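Local coordinates for SMI1/KNR4 family protein (Pseudomonas syringae pv. tomato, PDB 2PAG) that is of unknown function but binds calcium ions and belongs to the SMI1/KNR4 (SUKH) family, at residues S50-G55 against D130-S135; E3-L8 against S123-A128; L34-P39 against V83-I88. One frame throughout, in Å; residues are numbered along the deposited sequence.

Contact 1 of 3, residues S50-G55 against D130-S135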
ATOM      1  N   SER A  50      -3.321  -7.655  -0.161  1.00 11.84           N
ATOM      2  CA  SER A  50      -2.533  -7.134  -1.278  1.00 11.70           C
ATOM      3  C   SER A  50      -2.662  -7.930  -2.578  1.00 12.82           C
ATOM      4  O   SER A  50      -2.001  -7.610  -3.573  1.00 14.79           O
ATOM      5  CB  SER A  50      -1.050  -6.954  -0.893  1.00 12.03           C
ATOM      6  OG  SER A  50      -0.366  -8.173  -0.662  1.00 12.12           O
ATOM      7  N   ASP A  51      -3.506  -8.961  -2.576  1.00 14.56           N
ATOM      8  CA  ASP A  51      -3.738  -9.735  -3.795  1.00 16.04           C
ATOM      9  C   ASP A  51      -5.064  -9.288  -4.409  1.00 16.59           C
ATOM     10  O   ASP A  51      -5.520  -9.835  -5.418  1.00 18.00           O
ATOM     11  CB  ASP A  51      -3.775 -11.238  -3.489  1.00 18.66           C
ATOM     12  CG  ASP A  51      -4.911 -11.623  -2.559  1.00 18.90           C
ATOM     13  OD1 ASP A  51      -5.273 -10.808  -1.687  1.00 18.78           O
ATOM     14  OD2 ASP A  51      -5.433 -12.757  -2.687  1.00 22.61           O
ATOM     15  N   VAL A  52      -5.670  -8.273  -3.806  1.00 13.18           N
ATOM     16  CA  VAL A  52      -6.949  -7.751  -4.268  1.00 13.68           C
ATOM     17  C   VAL A  52      -6.862  -6.688  -5.365  1.00 13.76           C
ATOM     18  O   VAL A  52      -5.992  -5.798  -5.353  1.00 14.27           O
ATOM     19  CB  VAL A  52      -7.769  -7.177  -3.075  1.00 13.81           C
ATOM     20  CG1 VAL A  52      -9.028  -6.490  -3.577  1.00 13.24           C
ATOM     21  CG2 VAL A  52      -8.132  -8.304  -2.114  1.00 14.64           C
ATOM     22  N   VAL A  53      -7.771  -6.814  -6.328  1.00 13.59           N
ATOM     23  CA  VAL A  53      -7.885  -5.886  -7.444  1.00 14.31           C
ATOM     24  C   VAL A  53      -9.267  -5.253  -7.307  1.00 14.49           C
ATOM     25  O   VAL A  53     -10.275  -5.967  -7.273  1.00 14.80           O
ATOM     26  CB  VAL A  53      -7.786  -6.633  -8.790  1.00 14.26           C
ATOM     27  CG1 VAL A  53      -7.923  -5.656  -9.942  1.00 14.53           C
ATOM     28  CG2 VAL A  53      -6.461  -7.383  -8.869  1.00 16.55           C
ATOM     29  N   TYR A  54      -9.317  -3.926  -7.197  1.00 14.02           N
ATOM     30  CA  TYR A  54     -10.593  -3.230  -7.056  1.00 14.35           C
ATOM     31  C   TYR A  54     -10.548  -1.733  -7.354  1.00 15.49           C
ATOM     32  O   TYR A  54      -9.579  -1.044  -7.024  1.00 15.81           O
ATOM     33  CB  TYR A  54     -11.150  -3.385  -5.638  1.00 16.78           C
ATOM     34  CG  TYR A  54     -12.457  -2.645  -5.459  1.00 19.08           C
ATOM     35  CD1 TYR A  54     -13.662  -3.222  -5.855  1.00 19.99           C
ATOM     36  CD2 TYR A  54     -12.480  -1.337  -4.975  1.00 19.20           C
ATOM     37  CE1 TYR A  54     -14.856  -2.515  -5.780  1.00 22.26           C
ATOM     38  CE2 TYR A  54     -13.669  -0.620  -4.899  1.00 22.35           C
ATOM     39  CZ  TYR A  54     -14.853  -1.215  -5.304  1.00 23.07           C
ATOM     40  OH  TYR A  54     -16.034  -0.511  -5.242  1.00 23.84           O
ATOM     41  N   GLY A  55     -11.622  -1.245  -7.966  1.00 17.67           N
ATOM     42  CA  GLY A  55     -11.748   0.170  -8.259  1.00 16.63           C
ATOM     43  C   GLY A  55     -10.734   0.804  -9.185  1.00 17.36           C
ATOM     44  O   GLY A  55     -10.235   0.168 -10.115  1.00 18.51           O
ATOM     45  N   ASP A 130     -12.328   3.865   3.486  1.00 18.96           N
ATOM     46  CA  ASP A 130     -12.812   5.164   3.051  1.00 19.94           C
ATOM     47  C   ASP A 130     -12.267   5.713   1.737  1.00 18.91           C
ATOM     48  O   ASP A 130     -12.823   6.663   1.184  1.00 20.31           O
ATOM     49  CB  ASP A 130     -12.613   6.173   4.185  1.00 22.15           C
ATOM     50  CG  ASP A 130     -13.243   5.701   5.495  1.00 25.38           C
ATOM     51  OD1 ASP A 130     -14.266   4.980   5.439  1.00 27.38           O
ATOM     52  OD2 ASP A 130     -12.728   6.052   6.580  1.00 30.31           O
ATOM     53  N   VAL A 131     -11.191   5.123   1.228  1.00 16.86           N
ATOM     54  CA  VAL A 131     -10.625   5.584  -0.034  1.00 16.16           C
ATOM     55  C   VAL A 131     -10.623   4.505  -1.113  1.00 15.99           C
ATOM     56  O   VAL A 131     -11.224   4.674  -2.172  1.00 17.46           O
ATOM     57  CB  VAL A 131      -9.184   6.112   0.150  1.00 15.73           C
ATOM     58  CG1 VAL A 131      -8.610   6.536  -1.202  1.00 14.57           C
ATOM     59  CG2 VAL A 131      -9.182   7.290   1.118  1.00 15.59           C
ATOM     60  N   TRP A 132      -9.955   3.389  -0.849  1.00 14.16           N
ATOM     61  CA  TRP A 132      -9.887   2.322  -1.841  1.00 14.00           C
ATOM     62  C   TRP A 132     -11.267   1.750  -2.191  1.00 14.29           C
ATOM     63  O   TRP A 132     -11.643   1.703  -3.363  1.00 15.53           O
ATOM     64  CB  TRP A 132      -8.946   1.211  -1.347  1.00 13.82           C
ATOM     65  CG  TRP A 132      -8.579   0.197  -2.408  1.00 12.73           C
ATOM     66  CD1 TRP A 132      -8.811   0.289  -3.754  1.00 12.93           C
ATOM     67  CD2 TRP A 132      -7.891  -1.044  -2.206  1.00 11.70           C
ATOM     68  NE1 TRP A 132      -8.312  -0.819  -4.398  1.00 13.51           N
ATOM     69  CE2 TRP A 132      -7.743  -1.654  -3.472  1.00 11.50           C
ATOM     70  CE3 TRP A 132      -7.387  -1.700  -1.074  1.00 12.53           C
ATOM     71  CZ2 TRP A 132      -7.108  -2.892  -3.639  1.00 11.45           C
ATOM     72  CZ3 TRP A 132      -6.758  -2.926  -1.239  1.00 13.52           C
ATOM     73  CH2 TRP A 132      -6.623  -3.510  -2.511  1.00 11.38           C
ATOM     74  N   LEU A 133     -12.028   1.353  -1.174  1.00 15.54           N
ATOM     75  CA  LEU A 133     -13.357   0.779  -1.392  1.00 16.85           C
ATOM     76  C   LEU A 133     -14.376   1.802  -1.885  1.00 19.73           C
ATOM     77  O   LEU A 133     -15.491   1.440  -2.270  1.00 19.84           O
ATOM     78  CB  LEU A 133     -13.863   0.124  -0.107  1.00 16.93           C
ATOM     79  CG  LEU A 133     -13.283  -1.267   0.159  1.00 16.93           C
ATOM     80  CD1 LEU A 133     -13.602  -1.710   1.585  1.00 17.76           C
ATOM     81  CD2 LEU A 133     -13.857  -2.249  -0.851  1.00 18.33           C
ATOM     82  N   GLU A 134     -13.996   3.075  -1.870  1.00 20.68           N
ATOM     83  CA  GLU A 134     -14.882   4.135  -2.341  1.00 22.85           C
ATOM     84  C   GLU A 134     -14.488   4.605  -3.739  1.00 23.84           C
ATOM     85  O   GLU A 134     -15.072   5.548  -4.271  1.00 24.94           O
ATOM     86  CB  GLU A 134     -14.857   5.324  -1.381  1.00 23.80           C
ATOM     87  CG  GLU A 134     -15.594   5.093  -0.074  1.00 26.25           C
ATOM     88  CD  GLU A 134     -17.055   4.727  -0.286  1.00 29.29           C
ATOM     89  OE1 GLU A 134     -17.728   5.399  -1.095  1.00 29.83           O
ATOM     90  OE2 GLU A 134     -17.530   3.773   0.359  1.00 30.89           O
ATOM     91  N   SER A 135     -13.496   3.947  -4.335  1.00 24.53           N
ATOM     92  CA  SER A 135     -13.042   4.312  -5.671  1.00 25.76           C
ATOM     93  C   SER A 135     -13.859   3.599  -6.751  1.00 28.11           C
ATOM     94  O   SER A 135     -13.755   4.007  -7.926  1.00 31.34           O
ATOM     95  CB  SER A 135     -11.547   3.997  -5.845  1.00 25.51           C
ATOM     96  OG  SER A 135     -11.295   2.603  -5.889  1.00 22.77           O
ATOM     97  OXT SER A 135     -14.588   2.638  -6.409  1.00 27.82           O
TER
HETATM   98  O   HOH W   1     -16.391   2.064  -4.747  1.00 31.05           O

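Contact 2 of 3, residues E3-L8 against S123-A128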
ATOM      1  N   GLU A   3     -14.529  -7.219   9.032  1.00 20.38           N
ATOM      2  CA  GLU A   3     -15.509  -6.620   8.130  1.00 21.55           C
ATOM      3  C   GLU A   3     -14.885  -6.047   6.864  1.00 20.03           C
ATOM      4  O   GLU A   3     -15.285  -6.384   5.748  1.00 18.17           O
ATOM      5  CB  GLU A   3     -16.250  -5.489   8.848  1.00 24.67           C
ATOM      6  CG  GLU A   3     -17.182  -5.932   9.955  1.00 31.44           C
ATOM      7  CD  GLU A   3     -18.506  -6.422   9.421  1.00 34.16           C
ATOM      8  OE1 GLU A   3     -18.527  -7.479   8.754  1.00 36.92           O
ATOM      9  OE2 GLU A   3     -19.526  -5.740   9.662  1.00 33.28           O
ATOM     10  N   VAL A   4     -13.922  -5.147   7.048  1.00 17.61           N
ATOM     11  CA  VAL A   4     -13.256  -4.496   5.928  1.00 17.03           C
ATOM     12  C   VAL A   4     -12.511  -5.496   5.050  1.00 15.95           C
ATOM     13  O   VAL A   4     -12.566  -5.416   3.820  1.00 15.13           O
ATOM     14  CB  VAL A   4     -12.281  -3.406   6.438  1.00 16.35           C
ATOM     15  CG1 VAL A   4     -11.631  -2.684   5.267  1.00 19.30           C
ATOM     16  CG2 VAL A   4     -13.037  -2.418   7.314  1.00 19.66           C
ATOM     17  N   ILE A   5     -11.828  -6.452   5.675  1.00 14.57           N
ATOM     18  CA  ILE A   5     -11.090  -7.445   4.907  1.00 14.04           C
ATOM     19  C   ILE A   5     -12.066  -8.218   4.027  1.00 15.56           C
ATOM     20  O   ILE A   5     -11.827  -8.388   2.830  1.00 15.83           O
ATOM     21  CB  ILE A   5     -10.315  -8.419   5.826  1.00 14.87           C
ATOM     22  CG1 ILE A   5      -9.180  -7.664   6.522  1.00 16.26           C
ATOM     23  CG2 ILE A   5      -9.766  -9.587   5.003  1.00 14.07           C
ATOM     24  CD1 ILE A   5      -8.400  -8.493   7.508  1.00 16.66           C
ATOM     25  N   GLU A   6     -13.174  -8.661   4.614  1.00 14.65           N
ATOM     26  CA  GLU A   6     -14.187  -9.401   3.857  1.00 15.12           C
ATOM     27  C   GLU A   6     -14.706  -8.581   2.679  1.00 16.27           C
ATOM     28  O   GLU A   6     -14.856  -9.100   1.569  1.00 16.49           O
ATOM     29  CB  GLU A   6     -15.360  -9.791   4.775  1.00 13.47           C
ATOM     30  CG  GLU A   6     -16.595 -10.350   4.044  1.00 15.24           C
ATOM     31  CD  GLU A   6     -17.754 -10.687   4.987  1.00 16.77           C
ATOM     32  OE1 GLU A   6     -17.900 -10.029   6.039  1.00 18.95           O
ATOM     33  OE2 GLU A   6     -18.533 -11.604   4.671  1.00 13.65           O
ATOM     34  N   GLN A   7     -14.970  -7.299   2.924  1.00 16.45           N
ATOM     35  CA  GLN A   7     -15.477  -6.406   1.893  1.00 17.24           C
ATOM     36  C   GLN A   7     -14.524  -6.366   0.702  1.00 15.89           C
ATOM     37  O   GLN A   7     -14.944  -6.465  -0.448  1.00 17.17           O
ATOM     38  CB  GLN A   7     -15.652  -4.996   2.464  1.00 19.59           C
ATOM     39  CG  GLN A   7     -16.562  -4.097   1.643  1.00 24.75           C
ATOM     40  CD  GLN A   7     -16.631  -2.682   2.192  1.00 29.43           C
ATOM     41  OE1 GLN A   7     -16.659  -2.476   3.407  1.00 31.45           O
ATOM     42  NE2 GLN A   7     -16.668  -1.700   1.297  1.00 30.57           N
ATOM     43  N   LEU A   8     -13.234  -6.217   0.977  1.00 15.74           N
ATOM     44  CA  LEU A   8     -12.249  -6.171  -0.097  1.00 14.79           C
ATOM     45  C   LEU A   8     -12.123  -7.505  -0.825  1.00 15.78           C
ATOM     46  O   LEU A   8     -12.141  -7.553  -2.058  1.00 15.60           O
ATOM     47  CB  LEU A   8     -10.880  -5.758   0.451  1.00 16.02           C
ATOM     48  CG  LEU A   8     -10.626  -4.264   0.631  1.00 17.99           C
ATOM     49  CD1 LEU A   8      -9.316  -4.070   1.378  1.00 18.85           C
ATOM     50  CD2 LEU A   8     -10.585  -3.579  -0.733  1.00 18.85           C
ATOM     51  N   SER A 123      -5.546   5.019  10.010  1.00 14.00           N
ATOM     52  CA  SER A 123      -4.856   3.755   9.771  1.00 12.80           C
ATOM     53  C   SER A 123      -5.019   3.333   8.323  1.00 12.72           C
ATOM     54  O   SER A 123      -5.844   3.891   7.582  1.00 10.83           O
ATOM     55  CB  SER A 123      -5.428   2.648  10.661  1.00 13.66           C
ATOM     56  OG  SER A 123      -6.668   2.182  10.141  1.00 13.00           O
ATOM     57  N   VAL A 124      -4.231   2.336   7.925  1.00 12.31           N
ATOM     58  CA  VAL A 124      -4.298   1.816   6.570  1.00 12.23           C
ATOM     59  C   VAL A 124      -5.680   1.223   6.315  1.00 13.05           C
ATOM     60  O   VAL A 124      -6.166   1.219   5.183  1.00 11.92           O
ATOM     61  CB  VAL A 124      -3.221   0.735   6.346  1.00 13.92           C
ATOM     62  CG1 VAL A 124      -3.524  -0.055   5.097  1.00 17.52           C
ATOM     63  CG2 VAL A 124      -1.850   1.390   6.252  1.00 11.30           C
ATOM     64  N   TRP A 125      -6.319   0.721   7.370  1.00 12.87           N
ATOM     65  CA  TRP A 125      -7.649   0.154   7.205  1.00 12.61           C
ATOM     66  C   TRP A 125      -8.697   1.254   6.990  1.00 12.18           C
ATOM     67  O   TRP A 125      -9.681   1.044   6.276  1.00 12.73           O
ATOM     68  CB  TRP A 125      -7.991  -0.741   8.398  1.00 12.86           C
ATOM     69  CG  TRP A 125      -7.180  -2.016   8.382  1.00 11.70           C
ATOM     70  CD1 TRP A 125      -6.328  -2.464   9.352  1.00 13.52           C
ATOM     71  CD2 TRP A 125      -7.128  -2.988   7.325  1.00 12.80           C
ATOM     72  NE1 TRP A 125      -5.748  -3.652   8.966  1.00 12.74           N
ATOM     73  CE2 TRP A 125      -6.222  -3.995   7.725  1.00 13.38           C
ATOM     74  CE3 TRP A 125      -7.760  -3.104   6.081  1.00 12.50           C
ATOM     75  CZ2 TRP A 125      -5.933  -5.106   6.922  1.00 12.94           C
ATOM     76  CZ3 TRP A 125      -7.473  -4.209   5.281  1.00 13.60           C
ATOM     77  CH2 TRP A 125      -6.565  -5.195   5.709  1.00 13.72           C
ATOM     78  N   HIS A 126      -8.492   2.425   7.591  1.00 13.12           N
ATOM     79  CA  HIS A 126      -9.417   3.541   7.375  1.00 13.82           C
ATOM     80  C   HIS A 126      -9.277   3.951   5.917  1.00 15.01           C
ATOM     81  O   HIS A 126     -10.259   4.256   5.236  1.00 15.23           O
ATOM     82  CB  HIS A 126      -9.062   4.745   8.249  1.00 15.91           C
ATOM     83  CG  HIS A 126      -9.472   4.600   9.677  1.00 17.67           C
ATOM     84  ND1 HIS A 126      -8.767   3.836  10.582  1.00 16.38           N
ATOM     85  CD2 HIS A 126     -10.520   5.121  10.358  1.00 17.81           C
ATOM     86  CE1 HIS A 126      -9.362   3.894  11.760  1.00 17.73           C
ATOM     87  NE2 HIS A 126     -10.428   4.669  11.651  1.00 17.87           N
ATOM     88  N   TRP A 127      -8.037   3.966   5.446  1.00 14.34           N
ATOM     89  CA  TRP A 127      -7.762   4.325   4.064  1.00 13.30           C
ATOM     90  C   TRP A 127      -8.385   3.301   3.110  1.00 13.69           C
ATOM     91  O   TRP A 127      -8.973   3.666   2.094  1.00 13.54           O
ATOM     92  CB  TRP A 127      -6.253   4.389   3.827  1.00 11.77           C
ATOM     93  CG  TRP A 127      -5.905   4.708   2.411  1.00 12.35           C
ATOM     94  CD1 TRP A 127      -5.870   5.945   1.830  1.00 11.37           C
ATOM     95  CD2 TRP A 127      -5.648   3.766   1.363  1.00 13.02           C
ATOM     96  NE1 TRP A 127      -5.615   5.829   0.481  1.00 13.00           N
ATOM     97  CE2 TRP A 127      -5.473   4.502   0.170  1.00 12.58           C
ATOM     98  CE3 TRP A 127      -5.554   2.368   1.316  1.00 14.26           C
ATOM     99  CZ2 TRP A 127      -5.209   3.884  -1.058  1.00 14.82           C
ATOM    100  CZ3 TRP A 127      -5.295   1.757   0.097  1.00 15.44           C
ATOM    101  CH2 TRP A 127      -5.124   2.517  -1.075  1.00 15.17           C
ATOM    102  N   ALA A 128      -8.255   2.019   3.440  1.00 12.51           N
ATOM    103  CA  ALA A 128      -8.806   0.970   2.592  1.00 13.45           C
ATOM    104  C   ALA A 128     -10.326   1.072   2.505  1.00 15.86           C
ATOM    105  O   ALA A 128     -10.912   0.904   1.432  1.00 15.18           O
ATOM    106  CB  ALA A 128      -8.405  -0.393   3.131  1.00 14.56           C
TER

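Contact 3 of 3, residues L34-P39 against V83-I88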
ATOM      1  N   LEU A  34      14.757  -2.452   1.775  1.00 17.46           N
ATOM      2  CA  LEU A  34      14.559  -1.011   1.887  1.00 17.61           C
ATOM      3  C   LEU A  34      15.120  -0.449   3.186  1.00 17.77           C
ATOM      4  O   LEU A  34      15.072   0.759   3.429  1.00 16.22           O
ATOM      5  CB  LEU A  34      13.068  -0.695   1.776  1.00 19.21           C
ATOM      6  CG  LEU A  34      12.449  -1.008   0.410  1.00 19.39           C
ATOM      7  CD1 LEU A  34      10.939  -1.074   0.532  1.00 20.96           C
ATOM      8  CD2 LEU A  34      12.856   0.055  -0.595  1.00 20.31           C
ATOM      9  N   PHE A  35      15.659  -1.340   4.013  1.00 17.05           N
ATOM     10  CA  PHE A  35      16.227  -0.981   5.306  1.00 18.60           C
ATOM     11  C   PHE A  35      15.247  -0.127   6.096  1.00 20.39           C
ATOM     12  O   PHE A  35      15.589   0.941   6.603  1.00 20.73           O
ATOM     13  CB  PHE A  35      17.551  -0.230   5.143  1.00 16.44           C
ATOM     14  CG  PHE A  35      18.522  -0.492   6.263  1.00 16.74           C
ATOM     15  CD1 PHE A  35      19.148  -1.730   6.375  1.00 16.89           C
ATOM     16  CD2 PHE A  35      18.774   0.475   7.231  1.00 18.09           C
ATOM     17  CE1 PHE A  35      20.007  -2.006   7.435  1.00 17.29           C
ATOM     18  CE2 PHE A  35      19.633   0.212   8.299  1.00 19.57           C
ATOM     19  CZ  PHE A  35      20.253  -1.031   8.405  1.00 17.35           C
ATOM     20  N   ILE A  36      14.020  -0.616   6.194  1.00 21.72           N
ATOM     21  CA  ILE A  36      12.974   0.091   6.908  1.00 23.56           C
ATOM     22  C   ILE A  36      12.107  -0.935   7.617  1.00 24.42           C
ATOM     23  O   ILE A  36      12.157  -2.128   7.314  1.00 24.66           O
ATOM     24  CB  ILE A  36      12.094   0.902   5.930  1.00 26.39           C
ATOM     25  CG1 ILE A  36      11.194   1.869   6.705  1.00 28.38           C
ATOM     26  CG2 ILE A  36      11.244  -0.047   5.097  1.00 26.81           C
ATOM     27  CD1 ILE A  36      11.946   2.957   7.438  1.00 29.64           C
ATOM     28  N   ASN A  37      11.323  -0.471   8.577  1.00 23.31           N
ATOM     29  CA  ASN A  37      10.429  -1.354   9.301  1.00 23.37           C
ATOM     30  C   ASN A  37       9.036  -0.973   8.825  1.00 21.35           C
ATOM     31  O   ASN A  37       8.645   0.190   8.925  1.00 21.35           O
ATOM     32  CB  ASN A  37      10.564  -1.120  10.807  1.00 28.20           C
ATOM     33  CG  ASN A  37       9.871  -2.187  11.629  1.00 31.82           C
ATOM     34  OD1 ASN A  37       8.644  -2.285  11.640  1.00 33.66           O
ATOM     35  ND2 ASN A  37      10.661  -3.002  12.319  1.00 35.30           N
ATOM     36  N   ILE A  38       8.298  -1.933   8.274  1.00 16.62           N
ATOM     37  CA  ILE A  38       6.941  -1.653   7.808  1.00 16.52           C
ATOM     38  C   ILE A  38       6.021  -1.656   9.025  1.00 15.87           C
ATOM     39  O   ILE A  38       6.013  -2.617   9.792  1.00 15.60           O
ATOM     40  CB  ILE A  38       6.454  -2.721   6.802  1.00 15.60           C
ATOM     41  CG1 ILE A  38       7.354  -2.716   5.566  1.00 17.32           C
ATOM     42  CG2 ILE A  38       5.002  -2.446   6.410  1.00 16.02           C
ATOM     43  CD1 ILE A  38       7.094  -3.856   4.613  1.00 19.07           C
ATOM     44  N   PRO A  39       5.245  -0.574   9.227  1.00 15.58           N
ATOM     45  CA  PRO A  39       4.331  -0.487  10.373  1.00 15.75           C
ATOM     46  C   PRO A  39       3.455  -1.737  10.449  1.00 14.85           C
ATOM     47  O   PRO A  39       3.058  -2.272   9.415  1.00 13.64           O
ATOM     48  CB  PRO A  39       3.528   0.780  10.070  1.00 17.42           C
ATOM     49  CG  PRO A  39       4.513   1.631   9.341  1.00 18.96           C
ATOM     50  CD  PRO A  39       5.144   0.632   8.387  1.00 16.62           C
ATOM     51  N   VAL A  83       8.972  12.458  -1.887  1.00 17.96           N
ATOM     52  CA  VAL A  83       8.319  11.921  -0.700  1.00 17.30           C
ATOM     53  C   VAL A  83       9.365  11.668   0.381  1.00 16.60           C
ATOM     54  O   VAL A  83      10.392  11.039   0.124  1.00 17.71           O
ATOM     55  CB  VAL A  83       7.599  10.590  -1.005  1.00 16.27           C
ATOM     56  CG1 VAL A  83       7.023  10.001   0.278  1.00 16.89           C
ATOM     57  CG2 VAL A  83       6.493  10.824  -2.017  1.00 18.42           C
ATOM     58  N   PRO A  84       9.133  12.179   1.602  1.00 17.18           N
ATOM     59  CA  PRO A  84      10.086  11.972   2.697  1.00 17.37           C
ATOM     60  C   PRO A  84      10.414  10.483   2.859  1.00 18.30           C
ATOM     61  O   PRO A  84       9.512   9.649   2.840  1.00 17.41           O
ATOM     62  CB  PRO A  84       9.341  12.533   3.906  1.00 18.87           C
ATOM     63  CG  PRO A  84       8.538  13.647   3.305  1.00 16.72           C
ATOM     64  CD  PRO A  84       8.010  13.034   2.034  1.00 17.70           C
ATOM     65  N   ARG A  85      11.698  10.157   3.010  1.00 17.02           N
ATOM     66  CA  ARG A  85      12.142   8.767   3.165  1.00 18.01           C
ATOM     67  C   ARG A  85      11.458   8.033   4.318  1.00 17.24           C
ATOM     68  O   ARG A  85      11.300   6.812   4.282  1.00 17.99           O
ATOM     69  CB  ARG A  85      13.659   8.728   3.378  1.00 18.32           C
ATOM     70  CG  ARG A  85      14.248   7.332   3.612  1.00 24.38           C
ATOM     71  CD  ARG A  85      14.171   6.471   2.361  1.00 27.78           C
ATOM     72  NE  ARG A  85      15.222   5.455   2.323  1.00 28.95           N
ATOM     73  CZ  ARG A  85      15.173   4.283   2.948  1.00 32.59           C
ATOM     74  NH1 ARG A  85      14.115   3.953   3.674  1.00 32.32           N
ATOM     75  NH2 ARG A  85      16.188   3.436   2.840  1.00 31.97           N
ATOM     76  N   GLU A  86      11.066   8.783   5.342  1.00 16.79           N
ATOM     77  CA  GLU A  86      10.410   8.222   6.520  1.00 18.59           C
ATOM     78  C   GLU A  86       8.986   7.728   6.253  1.00 17.49           C
ATOM     79  O   GLU A  86       8.398   7.031   7.084  1.00 20.74           O
ATOM     80  CB  GLU A  86      10.383   9.274   7.632  1.00 21.89           C
ATOM     81  CG  GLU A  86       9.574  10.510   7.277  1.00 29.35           C
ATOM     82  CD  GLU A  86       9.794  11.654   8.242  1.00 33.18           C
ATOM     83  OE1 GLU A  86       9.634  11.446   9.465  1.00 36.37           O
ATOM     84  OE2 GLU A  86      10.124  12.768   7.775  1.00 35.15           O
ATOM     85  N   LEU A  87       8.437   8.095   5.101  1.00 15.22           N
ATOM     86  CA  LEU A  87       7.083   7.696   4.718  1.00 14.32           C
ATOM     87  C   LEU A  87       7.146   6.574   3.691  1.00 13.50           C
ATOM     88  O   LEU A  87       7.889   6.667   2.709  1.00 15.64           O
ATOM     89  CB  LEU A  87       6.332   8.891   4.116  1.00 13.84           C
ATOM     90  CG  LEU A  87       6.176  10.142   4.986  1.00 14.33           C
ATOM     91  CD1 LEU A  87       5.324  11.178   4.241  1.00 14.94           C
ATOM     92  CD2 LEU A  87       5.524   9.763   6.319  1.00 17.47           C
ATOM     93  N   ILE A  88       6.365   5.518   3.912  1.00 11.46           N
ATOM     94  CA  ILE A  88       6.336   4.389   2.982  1.00 12.13           C
ATOM     95  C   ILE A  88       5.050   4.415   2.167  1.00 11.44           C
ATOM     96  O   ILE A  88       3.954   4.314   2.718  1.00 11.33           O
ATOM     97  CB  ILE A  88       6.392   3.035   3.713  1.00 10.70           C
ATOM     98  CG1 ILE A  88       7.624   2.968   4.612  1.00 14.02           C
ATOM     99  CG2 ILE A  88       6.423   1.901   2.690  1.00 13.12           C
ATOM    100  CD1 ILE A  88       7.649   1.745   5.513  1.00 14.84           C
TER

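Contact 1 of 3, residues S50-G55 against D130-S135
The last turn of the C-terminal helix 124-132 and the carboxy-terminal tail behind it meet the loop that follows helix 40-49, and Y54 and W132 carry most of the meeting. The indole N-H of W132 binds the backbone carbonyl of Y54, NE1 to O 2.9 Å, in a bent bond with an N-H...O angle of 145°. The donor stands above the carbonyl plane and not on a lone pair, and NE1 has a second, weak bond to the carbonyl of L57. Further along the indole, V52 lays its CB against the ring carbon CH2 of W132 at 3.9 Å, while its own carbonyl oxygen sits at the ring edge in plane. With CG turned away from the backbone N (chi1 179°), the ring of Y54 reaches across to the helix end and presents its edge to the face of the W132 five-membered ring, an offset edge-to-face pair with planes at 67°. L133 CD2 lies over one face of the tyrosine ring. The chain ends here in a type I beta turn from W132 to S135, and W132 O accepts from both S135 N and S135 OG, the latter at 2.7 Å. That hydroxyl also bonds to S56 N, the next residue of the loop, and touches G55 CA. One water clamps the terminus: Y54 OH donates to it at 2.6 Å, and it donates in turn to L133 O at 2.7 Å and to the terminal carboxylate oxygen S135 OXT at 2.5 Å. Helix 2-11 adjoins the site, with L8 against W132 and A11 against Y54.

Contact 2 of 3, residues E3-L8 against S123-A128
V4 opens the apolar seam between the N-terminal helix 2-11 and the start of the C-terminal helix 124-132, its CG1 lying 4.0 Å from CE3 of W125. The same methyl is also near A128 CB, one turn after W125, more loosely. I5 follows with the shortest approach: its CG1 comes to 3.7 Å from W125 CH2, on the six-membered ring, and its CD1 stays near that same carbon. A turn beyond V4, L8 sends CD1 to the edge of the indole near W125 CZ3 and packs it against A128 CB at 4.2 Å. W125 serves all three because its CG lies anti to the carbonyl carbon (chi1 -71°), which carries the ring across to the other helix. The axes of the two short helical segments come no closer than 10.5 Å and run 42° from parallel, a spacing filled by the indole at one end and by leucine against the small alanine at the other. S123 is the N-cap right before helix 124-132; its OG accepts a weak bond from W125 N and lies 2.7 Å from H126 ND1 in a further hydrogen bond. W125 also lies against V41, T48 and V49 of helix 40-49. Between 3-8 and 123-128 the contacts are all carbon to carbon, while the single polar atom of the indole, NE1, is satisfied by E44 of helix 40-49, which would fix how the ring is turned.

Contact 3 of 3, residues L34-P39 against V83-I88
R85 leaves its backbone with CG opposite the amide nitrogen and then bends at chi2 (68°), which brings its guanidinium to the carbonyl of L34, while I88, with CG1 opposite the carbonyl carbon and the chain then extended, holds its terminal CD1 out toward I36. NH2 of R85 donates to L34 O at 3.0 Å with an N-H...O angle of 143°, and NH1 adds a weak bond at 3.3 Å, so both terminal nitrogens grip a single oxygen at the guanidinium edge. The donor NH2 is tilted 32° from the carbonyl plane. L34 lies at the C-terminal end of helix 24-34, where F35, with positive phi, is the C-prime residue of a Schellman motif; the arginine charge therefore sits close to the end of the helix, an arrangement likely to be electrostatically favourable. Beside this polar grip the contact turns apolar. I88 CD1 comes to 3.7 Å from I36 CG1 and to 4.0 Å from P39 CD, the isoleucine chains passing in opposite directions. R85 stands within the type I beta turn P84-L87, closed by L87 N to P84 O, and I88 follows directly after it. W79 of helix 71-81 meets R85 in a cation-pi contact and bonds to L87 O, and L34 also rests on that helix. I88 opens strand 88-93, pairing with V100 of strand 96-100. P39 is the N-cap of helix 40-49, and its side chain lies about 7 Å from those of the calcium ligands E101 and D103.

How the contacts relate
From the N terminus, helix 2-11 is first tied to the far end of the chain: contact 2 joins 3-8 to 123-128 and closes a loop of 114 residues that spans most of the fold. Contact 3, between 34-39 and 83-88, falls entirely within that span, linking the helix 24-34 to 40-49 junction to the start of the sheet. Contact 1 crosses both of the others: 50-55 lies between the two segments of contact 3, and 130-135 comes after everything else. Contacts 1 and 2 share helix 124-132 and touch along its backbone and through L133, which packs on Q7 and L8. Contact 3 lies on the opposite side of the chain's centre, its centre about 22 Å from that of contact 1.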